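Putative secreted cellulose-binding protein (Streptomyces coelicolor, PDB 4OY6) probably cleaves cellulose oxidatively as a copper-dependent lytic polysaccharide monooxygenase of the AA10 family. Local coordinates at residues K101-V115 against V137-I151. Residues are numbered along the deposited sequence; the frame is centred on the assembly and turned at random. Where two conformers were deposited one is given.
Sequences KLHDQASHGADYFLV and VARTGSYGPSQNYEI. With NA (sodium ion), chain L; ZN (zinc ion), chain H; CU (copper (II) ion), chain B.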
ATOM      1  N   LYS A 101       2.386  -5.913   8.584  1.00  8.18           N
ATOM      2  CA  LYS A 101       1.813  -5.404   9.826  0.50  8.94           C
ATOM      3  C   LYS A 101       0.975  -4.190   9.524  1.00  8.92           C
ATOM      4  O   LYS A 101       1.444  -3.221   8.947  1.00  8.98           O
ATOM      5  CB  LYS A 101       2.884  -5.047  10.853  0.50  9.98           C
ATOM      6  CG  LYS A 101       2.283  -4.549  12.162  0.50 10.96           C
ATOM      7  CD  LYS A 101       3.376  -4.210  13.154  0.50 14.24           C
ATOM      8  CE  LYS A 101       2.813  -3.595  14.415  0.50 18.12           C
ATOM      9  NZ  LYS A 101       3.882  -3.392  15.426  0.50 22.64           N
ATOM     10  N   LEU A 102      -0.279  -4.275   9.925  1.00  9.45           N
ATOM     11  CA  LEU A 102      -1.189  -3.172   9.844  1.00  9.94           C
ATOM     12  C   LEU A 102      -1.524  -2.616  11.215  1.00 10.28           C
ATOM     13  O   LEU A 102      -1.705  -3.363  12.181  1.00 13.93           O
ATOM     14  CB  LEU A 102      -2.501  -3.562   9.207  1.00 12.56           C
ATOM     15  CG  LEU A 102      -2.421  -3.959   7.757  1.00 13.62           C
ATOM     16  CD1 LEU A 102      -2.308  -5.467   7.641  1.00 15.02           C
ATOM     17  CD2 LEU A 102      -3.624  -3.389   7.006  1.00 13.38           C
ATOM     18  N   HIS A 103      -1.627  -1.295  11.289  1.00  9.78           N
ATOM     19  CA  HIS A 103      -2.095  -0.632  12.487  1.00 10.26           C
ATOM     20  C   HIS A 103      -3.467  -0.090  12.171  1.00 10.18           C
ATOM     21  O   HIS A 103      -3.644   0.570  11.152  1.00 10.36           O
ATOM     22  CB  HIS A 103      -1.156   0.514  12.881  1.00 12.10           C
ATOM     23  CG  HIS A 103      -1.553   1.169  14.155  1.00 14.49           C
ATOM     24  ND1 HIS A 103      -1.337   0.573  15.375  1.00 15.48           N
ATOM     25  CD2 HIS A 103      -2.167   2.338  14.412  1.00 19.02           C
ATOM     26  CE1 HIS A 103      -1.816   1.344  16.332  1.00 16.69           C
ATOM     27  NE2 HIS A 103      -2.310   2.424  15.775  1.00 20.26           N
ATOM     28  N   ASP A 104      -4.402  -0.353  13.076  1.00 10.25           N
ATOM     29  CA  ASP A 104      -5.809   0.047  12.962  1.00 10.12           C
ATOM     30  C   ASP A 104      -6.214   0.856  14.177  1.00 11.52           C
ATOM     31  O   ASP A 104      -6.246   0.330  15.280  1.00 15.58           O
ATOM     32  CB  ASP A 104      -6.696  -1.203  12.822  1.00 11.54           C
ATOM     33  CG  ASP A 104      -8.177  -0.902  12.702  1.00 11.71           C
ATOM     34  OD1 ASP A 104      -8.561   0.289  12.606  1.00 11.76           O
ATOM     35  OD2 ASP A 104      -8.938  -1.899  12.687  1.00 12.13           O
ATOM     36  N   GLN A 105      -6.532   2.123  13.955  1.00 11.78           N
ATOM     37  CA  GLN A 105      -6.925   3.029  15.027  1.00 15.02           C
ATOM     38  C   GLN A 105      -8.257   2.644  15.691  1.00 15.98           C
ATOM     39  O   GLN A 105      -8.538   3.070  16.794  1.00 24.29           O
ATOM     40  CB  GLN A 105      -7.012   4.481  14.501  1.00 16.79           C
ATOM     41  CG  GLN A 105      -5.745   5.036  13.829  1.00 21.09           C
ATOM     42  CD  GLN A 105      -4.510   5.140  14.719  1.00 25.07           C
ATOM     43  OE1 GLN A 105      -4.235   4.286  15.556  1.00 33.11           O
ATOM     44  NE2 GLN A 105      -3.739   6.195  14.507  1.00 40.42           N
ATOM     45  N   ALA A 106      -9.071   1.869  14.993  1.00 12.56           N
ATOM     46  CA  ALA A 106     -10.453   1.598  15.388  1.00 13.03           C
ATOM     47  C   ALA A 106     -10.731   0.134  15.785  1.00 13.99           C
ATOM     48  O   ALA A 106     -11.837  -0.176  16.213  1.00 16.13           O
ATOM     49  CB  ALA A 106     -11.384   2.001  14.261  1.00 14.30           C
ATOM     50  N   SER A 107      -9.765  -0.765  15.654  1.00 13.17           N
ATOM     51  CA  SER A 107      -9.999  -2.184  15.955  1.00 13.75           C
ATOM     52  C   SER A 107     -11.241  -2.738  15.264  1.00 14.17           C
ATOM     53  O   SER A 107     -12.119  -3.360  15.883  1.00 16.37           O
ATOM     54  CB  SER A 107     -10.064  -2.443  17.466  1.00 16.03           C
ATOM     55  OG  SER A 107      -8.879  -1.988  18.101  1.00 17.33           O
ATOM     56  N   HIS A 108     -11.335  -2.493  13.968  1.00 12.85           N
ATOM     57  CA  HIS A 108     -12.472  -2.995  13.197  1.00 12.26           C
ATOM     58  C   HIS A 108     -12.525  -4.505  13.029  1.00 12.79           C
ATOM     59  O   HIS A 108     -13.599  -5.048  12.799  1.00 16.81           O
ATOM     60  CB  HIS A 108     -12.479  -2.414  11.796  1.00 12.82           C
ATOM     61  CG  HIS A 108     -12.657  -0.940  11.720  1.00 12.34           C
ATOM     62  ND1 HIS A 108     -13.722  -0.289  12.275  1.00 12.94           N
ATOM     63  CD2 HIS A 108     -11.943  -0.001  11.062  1.00 12.35           C
ATOM     64  CE1 HIS A 108     -13.642   0.997  11.999  1.00 12.42           C
ATOM     65  NE2 HIS A 108     -12.575   1.199  11.253  1.00 12.45           N
ATOM     66  N   GLY A 109     -11.380  -5.178  13.106  1.00 12.20           N
ATOM     67  CA  GLY A 109     -11.255  -6.534  12.622  1.00 12.56           C
ATOM     68  C   GLY A 109     -11.149  -6.572  11.102  1.00 12.24           C
ATOM     69  O   GLY A 109     -11.287  -5.556  10.397  1.00 11.57           O
ATOM     70  N   ALA A 110     -10.856  -7.763  10.618  1.00 11.35           N
ATOM     71  CA  ALA A 110     -10.809  -8.054   9.187  1.00 10.54           C
ATOM     72  C   ALA A 110     -11.667  -9.264   8.869  1.00 10.92           C
ATOM     73  O   ALA A 110     -11.550 -10.282   9.552  1.00 12.92           O
ATOM     74  CB  ALA A 110      -9.376  -8.287   8.708  1.00 11.19           C
ATOM     75  N   ASP A 111     -12.472  -9.186   7.807  1.00 11.10           N
ATOM     76  CA  ASP A 111     -13.098 -10.395   7.257  1.00 12.78           C
ATOM     77  C   ASP A 111     -12.024 -11.280   6.624  1.00 11.36           C
ATOM     78  O   ASP A 111     -12.082 -12.505   6.710  1.00 13.91           O
ATOM     79  CB  ASP A 111     -14.155 -10.040   6.205  1.00 14.03           C
ATOM     80  CG  ASP A 111     -15.419  -9.429   6.797  1.00 15.28           C
ATOM     81  OD1 ASP A 111     -15.563  -9.341   8.045  1.00 17.45           O
ATOM     82  OD2 ASP A 111     -16.261  -9.030   5.974  1.00 18.09           O
ATOM     83  N   TYR A 112     -11.061 -10.629   5.973  1.00 10.36           N
ATOM     84  CA  TYR A 112      -9.931 -11.285   5.352  1.00 10.55           C
ATOM     85  C   TYR A 112      -8.936 -10.206   4.916  1.00  9.40           C
ATOM     86  O   TYR A 112      -9.294  -9.028   4.780  1.00  9.85           O
ATOM     87  CB  TYR A 112     -10.349 -12.117   4.124  1.00 11.73           C
ATOM     88  CG  TYR A 112     -11.116 -11.370   3.056  1.00 11.68           C
ATOM     89  CD1 TYR A 112     -10.454 -10.681   2.052  1.00 12.77           C
ATOM     90  CD2 TYR A 112     -12.501 -11.307   3.073  1.00 13.33           C
ATOM     91  CE1 TYR A 112     -11.143  -9.982   1.081  1.00 13.38           C
ATOM     92  CE2 TYR A 112     -13.201 -10.626   2.083  1.00 14.37           C
ATOM     93  CZ  TYR A 112     -12.523  -9.953   1.098  1.00 14.63           C
ATOM     94  OH  TYR A 112     -13.199  -9.263   0.131  1.00 17.70           O
ATOM     95  N   PHE A 113      -7.703 -10.643   4.680  1.00  9.27           N
ATOM     96  CA  PHE A 113      -6.702  -9.911   3.914  1.00  8.77           C
ATOM     97  C   PHE A 113      -6.350 -10.710   2.678  1.00  9.00           C
ATOM     98  O   PHE A 113      -6.264 -11.933   2.711  1.00 10.45           O
ATOM     99  CB  PHE A 113      -5.411  -9.704   4.720  1.00  9.25           C
ATOM    100  CG  PHE A 113      -5.594  -8.904   5.983  1.00  8.99           C
ATOM    101  CD1 PHE A 113      -5.569  -7.531   5.949  1.00  9.67           C
ATOM    102  CD2 PHE A 113      -5.771  -9.526   7.211  1.00  9.79           C
ATOM    103  CE1 PHE A 113      -5.718  -6.788   7.104  1.00 10.02           C
ATOM    104  CE2 PHE A 113      -5.921  -8.782   8.377  1.00 10.36           C
ATOM    105  CZ  PHE A 113      -5.901  -7.412   8.318  1.00  9.86           C
ATOM    106  N   LEU A 114      -6.137  -9.995   1.582  1.00  8.09           N
ATOM    107  CA  LEU A 114      -5.508 -10.543   0.370  1.00  8.91           C
ATOM    108  C   LEU A 114      -4.164  -9.854   0.235  1.00  8.74           C
ATOM    109  O   LEU A 114      -4.069  -8.635   0.361  1.00 11.76           O
ATOM    110  CB  LEU A 114      -6.345 -10.273  -0.875  1.00 11.54           C
ATOM    111  CG  LEU A 114      -7.806 -10.662  -0.802  1.00 14.05           C
ATOM    112  CD1 LEU A 114      -8.519 -10.216  -2.075  1.00 16.50           C
ATOM    113  CD2 LEU A 114      -8.013 -12.135  -0.514  1.00 18.22           C
ATOM    114  N   VAL A 115      -3.121 -10.626  -0.054  1.00  8.14           N
ATOM    115  CA  VAL A 115      -1.812 -10.033  -0.266  1.00  7.81           C
ATOM    116  C   VAL A 115      -1.288 -10.531  -1.609  1.00  7.12           C
ATOM    117  O   VAL A 115      -1.285 -11.725  -1.885  1.00  7.73           O
ATOM    118  CB  VAL A 115      -0.806 -10.406   0.848  1.00  8.48           C
ATOM    119  CG1 VAL A 115       0.494  -9.654   0.642  1.00  9.20           C
ATOM    120  CG2 VAL A 115      -1.379 -10.134   2.229  1.00 10.39           C
ATOM    121  N   VAL A 137       0.037 -13.903  -3.068  1.00  8.02           N
ATOM    122  CA  VAL A 137       0.933 -14.572  -2.150  1.00  8.70           C
ATOM    123  C   VAL A 137       0.297 -15.046  -0.852  1.00  8.79           C
ATOM    124  O   VAL A 137       0.859 -15.900  -0.180  1.00  9.16           O
ATOM    125  CB  VAL A 137       2.215 -13.801  -1.898  1.00 10.77           C
ATOM    126  CG1 VAL A 137       2.989 -13.598  -3.199  1.00 11.98           C
ATOM    127  CG2 VAL A 137       1.912 -12.502  -1.198  1.00 10.84           C
ATOM    128  N   ALA A 138      -0.867 -14.504  -0.490  1.00  8.31           N
ATOM    129  CA  ALA A 138      -1.598 -14.998   0.683  1.00  9.14           C
ATOM    130  C   ALA A 138      -3.042 -14.544   0.615  1.00  9.09           C
ATOM    131  O   ALA A 138      -3.341 -13.494   0.064  1.00  9.30           O
ATOM    132  CB  ALA A 138      -0.995 -14.464   1.985  1.00 10.24           C
ATOM    133  N   ARG A 139      -3.917 -15.377   1.169  1.00  9.42           N
ATOM    134  CA  ARG A 139      -5.255 -14.935   1.544  1.00  9.91           C
ATOM    135  C   ARG A 139      -5.489 -15.441   2.952  1.00 10.09           C
ATOM    136  O   ARG A 139      -5.113 -16.579   3.245  1.00 12.54           O
ATOM    137  CB  ARG A 139      -6.353 -15.483   0.619  1.00 13.68           C
ATOM    138  CG  ARG A 139      -7.744 -15.004   1.022  1.00 20.48           C
ATOM    139  CD  ARG A 139      -8.812 -15.240  -0.034  1.00 25.82           C
ATOM    140  NE  ARG A 139     -10.080 -14.667   0.432  1.00 28.03           N
ATOM    141  CZ  ARG A 139     -11.022 -14.135  -0.342  1.00 30.30           C
ATOM    142  NH1 ARG A 139     -10.884 -14.090  -1.671  1.00 38.48           N
ATOM    143  NH2 ARG A 139     -12.122 -13.631   0.224  1.00 29.41           N
ATOM    144  N   THR A 140      -6.089 -14.629   3.816  1.00 10.42           N
ATOM    145  CA  THR A 140      -6.297 -15.049   5.182  1.00 11.29           C
ATOM    146  C   THR A 140      -7.764 -15.257   5.458  1.00 12.13           C
ATOM    147  O   THR A 140      -8.622 -14.869   4.678  1.00 12.87           O
ATOM    148  CB  THR A 140      -5.789 -13.999   6.202  1.00 10.82           C
ATOM    149  OG1 THR A 140      -6.682 -12.876   6.278  1.00 10.35           O
ATOM    150  CG2 THR A 140      -4.405 -13.482   5.866  1.00 12.17           C
ATOM    151  N   GLY A 141      -8.033 -15.860   6.609  1.00 13.80           N
ATOM    152  CA  GLY A 141      -9.367 -15.799   7.208  1.00 14.56           C
ATOM    153  C   GLY A 141      -9.542 -14.531   8.021  1.00 14.12           C
ATOM    154  O   GLY A 141      -8.793 -13.555   7.902  1.00 13.34           O
ATOM    155  N   SER A 142     -10.534 -14.563   8.888  1.00 14.26           N
ATOM    156  CA  SER A 142     -10.895 -13.392   9.641  1.00 13.66           C
ATOM    157  C   SER A 142      -9.926 -13.155  10.806  1.00 13.24           C
ATOM    158  O   SER A 142      -9.310 -14.068  11.334  1.00 15.93           O
ATOM    159  CB  SER A 142     -12.351 -13.531  10.113  1.00 16.17           C
ATOM    160  OG  SER A 142     -12.475 -14.544  11.068  1.00 22.88           O
ATOM    161  N   TYR A 143      -9.800 -11.886  11.170  1.00 12.18           N
ATOM    162  CA  TYR A 143      -9.065 -11.443  12.336  1.00 13.24           C
ATOM    163  C   TYR A 143     -10.054 -10.700  13.236  1.00 13.74           C
ATOM    164  O   TYR A 143     -10.798  -9.833  12.763  1.00 13.63           O
ATOM    165  CB  TYR A 143      -7.949 -10.462  11.959  1.00 12.68           C
ATOM    166  CG  TYR A 143      -6.692 -11.059  11.370  1.00 11.57           C
ATOM    167  CD1 TYR A 143      -6.721 -11.783  10.193  1.00 12.20           C
ATOM    168  CD2 TYR A 143      -5.472 -10.866  11.984  1.00 12.45           C
ATOM    169  CE1 TYR A 143      -5.562 -12.303   9.646  1.00 11.96           C
ATOM    170  CE2 TYR A 143      -4.305 -11.359  11.439  1.00 12.99           C
ATOM    171  CZ  TYR A 143      -4.361 -12.105  10.272  1.00 11.49           C
ATOM    172  OH  TYR A 143      -3.213 -12.597   9.686  1.00 12.64           O
ATOM    173  N   GLY A 144     -10.015 -10.984  14.531  1.00 15.15           N
ATOM    174  CA  GLY A 144     -10.806 -10.246  15.508  1.00 15.20           C
ATOM    175  C   GLY A 144     -10.331  -8.811  15.672  1.00 14.65           C
ATOM    176  O   GLY A 144      -9.238  -8.452  15.248  1.00 14.59           O
ATOM    177  N   PRO A 145     -11.164  -7.966  16.270  1.00 16.55           N
ATOM    178  CA  PRO A 145     -10.769  -6.595  16.528  1.00 16.23           C
ATOM    179  C   PRO A 145      -9.437  -6.507  17.260  1.00 15.96           C
ATOM    180  O   PRO A 145      -9.210  -7.209  18.251  1.00 18.01           O
ATOM    181  CB  PRO A 145     -11.906  -6.071  17.401  1.00 18.06           C
ATOM    182  CG  PRO A 145     -13.081  -6.854  16.953  1.00 21.61           C
ATOM    183  CD  PRO A 145     -12.554  -8.228  16.679  1.00 19.67           C
ATOM    184  N   SER A 146      -8.555  -5.652  16.758  1.00 15.36           N
ATOM    185  CA  SER A 146      -7.264  -5.403  17.381  1.00 14.04           C
ATOM    186  C   SER A 146      -6.711  -4.107  16.813  1.00 13.32           C
ATOM    187  O   SER A 146      -7.106  -3.693  15.731  1.00 14.00           O
ATOM    188  CB  SER A 146      -6.285  -6.546  17.076  1.00 15.22           C
ATOM    189  OG  SER A 146      -5.062  -6.377  17.772  1.00 17.94           O
ATOM    190  N   GLN A 147      -5.805  -3.478  17.557  1.00 14.72           N
ATOM    191  CA  GLN A 147      -5.107  -2.308  17.049  1.00 13.71           C
ATOM    192  C   GLN A 147      -4.001  -2.647  16.054  1.00 12.24           C
ATOM    193  O   GLN A 147      -3.522  -1.758  15.354  1.00 13.25           O
ATOM    194  CB  GLN A 147      -4.542  -1.468  18.181  1.00 17.89           C
ATOM    195  CG  GLN A 147      -5.606  -0.661  18.898  1.00 23.26           C
ATOM    196  CD  GLN A 147      -5.034   0.656  19.351  1.00 34.17           C
ATOM    197  OE1 GLN A 147      -4.174   0.686  20.224  1.00 49.69           O
ATOM    198  NE2 GLN A 147      -5.467   1.751  18.727  1.00 46.33           N
ATOM    199  N   ASN A 148      -3.588  -3.916  16.004  1.00 12.60           N
ATOM    200  CA  ASN A 148      -2.598  -4.348  15.041  1.00 12.53           C
ATOM    201  C   ASN A 148      -2.994  -5.709  14.479  1.00 12.39           C
ATOM    202  O   ASN A 148      -3.504  -6.547  15.212  1.00 14.79           O
ATOM    203  CB  ASN A 148      -1.213  -4.407  15.698  1.00 15.05           C
ATOM    204  CG  ASN A 148      -0.779  -3.060  16.220  1.00 16.56           C
ATOM    205  OD1 ASN A 148      -0.307  -2.205  15.456  1.00 17.05           O
ATOM    206  ND2 ASN A 148      -0.972  -2.832  17.519  1.00 18.48           N
ATOM    207  N   TYR A 149      -2.725  -5.910  13.196  1.00 11.00           N
ATOM    208  CA  TYR A 149      -2.894  -7.211  12.537  1.00 10.62           C
ATOM    209  C   TYR A 149      -1.569  -7.583  11.891  1.00 10.53           C
ATOM    210  O   TYR A 149      -0.927  -6.732  11.260  1.00 11.91           O
ATOM    211  CB  TYR A 149      -4.000  -7.173  11.457  1.00 11.08           C
ATOM    212  CG  TYR A 149      -5.263  -6.476  11.908  1.00 11.37           C
ATOM    213  CD1 TYR A 149      -6.084  -7.029  12.878  1.00 11.92           C
ATOM    214  CD2 TYR A 149      -5.618  -5.253  11.388  1.00 10.76           C
ATOM    215  CE1 TYR A 149      -7.213  -6.355  13.318  1.00 11.94           C
ATOM    216  CE2 TYR A 149      -6.752  -4.591  11.802  1.00 11.32           C
ATOM    217  CZ  TYR A 149      -7.544  -5.132  12.783  1.00 11.05           C
ATOM    218  OH  TYR A 149      -8.663  -4.459  13.234  1.00 12.83           O
ATOM    219  N   GLU A 150      -1.180  -8.843  12.001  1.00 10.74           N
ATOM    220  CA  GLU A 150       0.012  -9.350  11.351  1.00 10.55           C
ATOM    221  C   GLU A 150      -0.330 -10.506  10.415  1.00 10.04           C
ATOM    222  O   GLU A 150      -1.060 -11.445  10.809  1.00 12.59           O
ATOM    223  CB  GLU A 150       1.040  -9.823  12.385  1.00 13.33           C
ATOM    224  CG  GLU A 150       1.612  -8.693  13.208  1.00 16.66           C
ATOM    225  CD  GLU A 150       2.809  -9.071  14.050  1.00 23.97           C
ATOM    226  OE1 GLU A 150       3.232 -10.238  14.057  1.00 31.20           O
ATOM    227  OE2 GLU A 150       3.345  -8.165  14.710  1.00 32.39           O
ATOM    228  N   ILE A 151       0.158 -10.413   9.187  1.00  9.86           N
ATOM    229  CA  ILE A 151      -0.014 -11.455   8.187  1.00 10.08           C
ATOM    230  C   ILE A 151       1.368 -12.022   7.863  1.00  9.17           C
ATOM    231  O   ILE A 151       2.196 -11.320   7.288  1.00  9.83           O
ATOM    232  CB  ILE A 151      -0.638 -10.957   6.876  1.00 11.27           C
ATOM    233  CG1 ILE A 151      -1.947 -10.209   7.123  1.00 14.17           C
ATOM    234  CG2 ILE A 151      -0.859 -12.135   5.936  1.00 11.88           C
ATOM    235  CD1 ILE A 151      -2.067  -8.928   6.373  1.00 20.70           C
TER
HETATM  236 NA    NA L 311       0.342  -0.424  15.888  1.00 20.07          NA
HETATM  237 ZN    ZN H 307      -2.912   3.943  16.824  0.50 25.05          ZN
HETATM  238 CU    CU B 301     -11.905   2.918  10.580  0.95 12.26          CU
HETATM  239  O   HOH W   1       2.030  -0.177  14.739  1.00 28.69           O
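In the immunoglobulin-like beta sandwich of AA10 monooxygenases, two chain crossings between the sheets are packed against each other beside the copper site, and Tyr149 bridges them. Its hydroxyl donates to the anti lone pair of Asp104 OD2, OH to OD2 2.6 Å, and accepts from the backbone of Gly109, N to OH 2.8 Å. OD2 also accepts from His108 N, so one carboxylate braces the loop whose His108 NE2 binds copper at 2.0 Å. With CG anti to the backbone N (chi1 180°), Asp104 crosses Tyr149 obliquely, its carboxylate plane turned 47° from the ring, and brings OD2 to the ring's edge. A phenylalanine at Tyr149 would probably leave Gly109 N without its acceptor and Asp104 OD2 with one donor fewer. Deeper in, Phe113 turns its edge to the face of Tyr143 in a T-shaped pair, planes at 88°, while Ile151 CD1 lies over one Phe113 face, 3.8 Å from the ring centroid. At the far end Arg139 reaches out extended and sets its guanidinium over Tyr112 in a cation-pi contact, CZ to centroid 4.3 Å. Strand 97-104 runs between 148-154 and 2-6 in one sheet; in the other, strand 110-118 lies between 134-139 and 161-170, whose Trp168 meets the Phe113 ring.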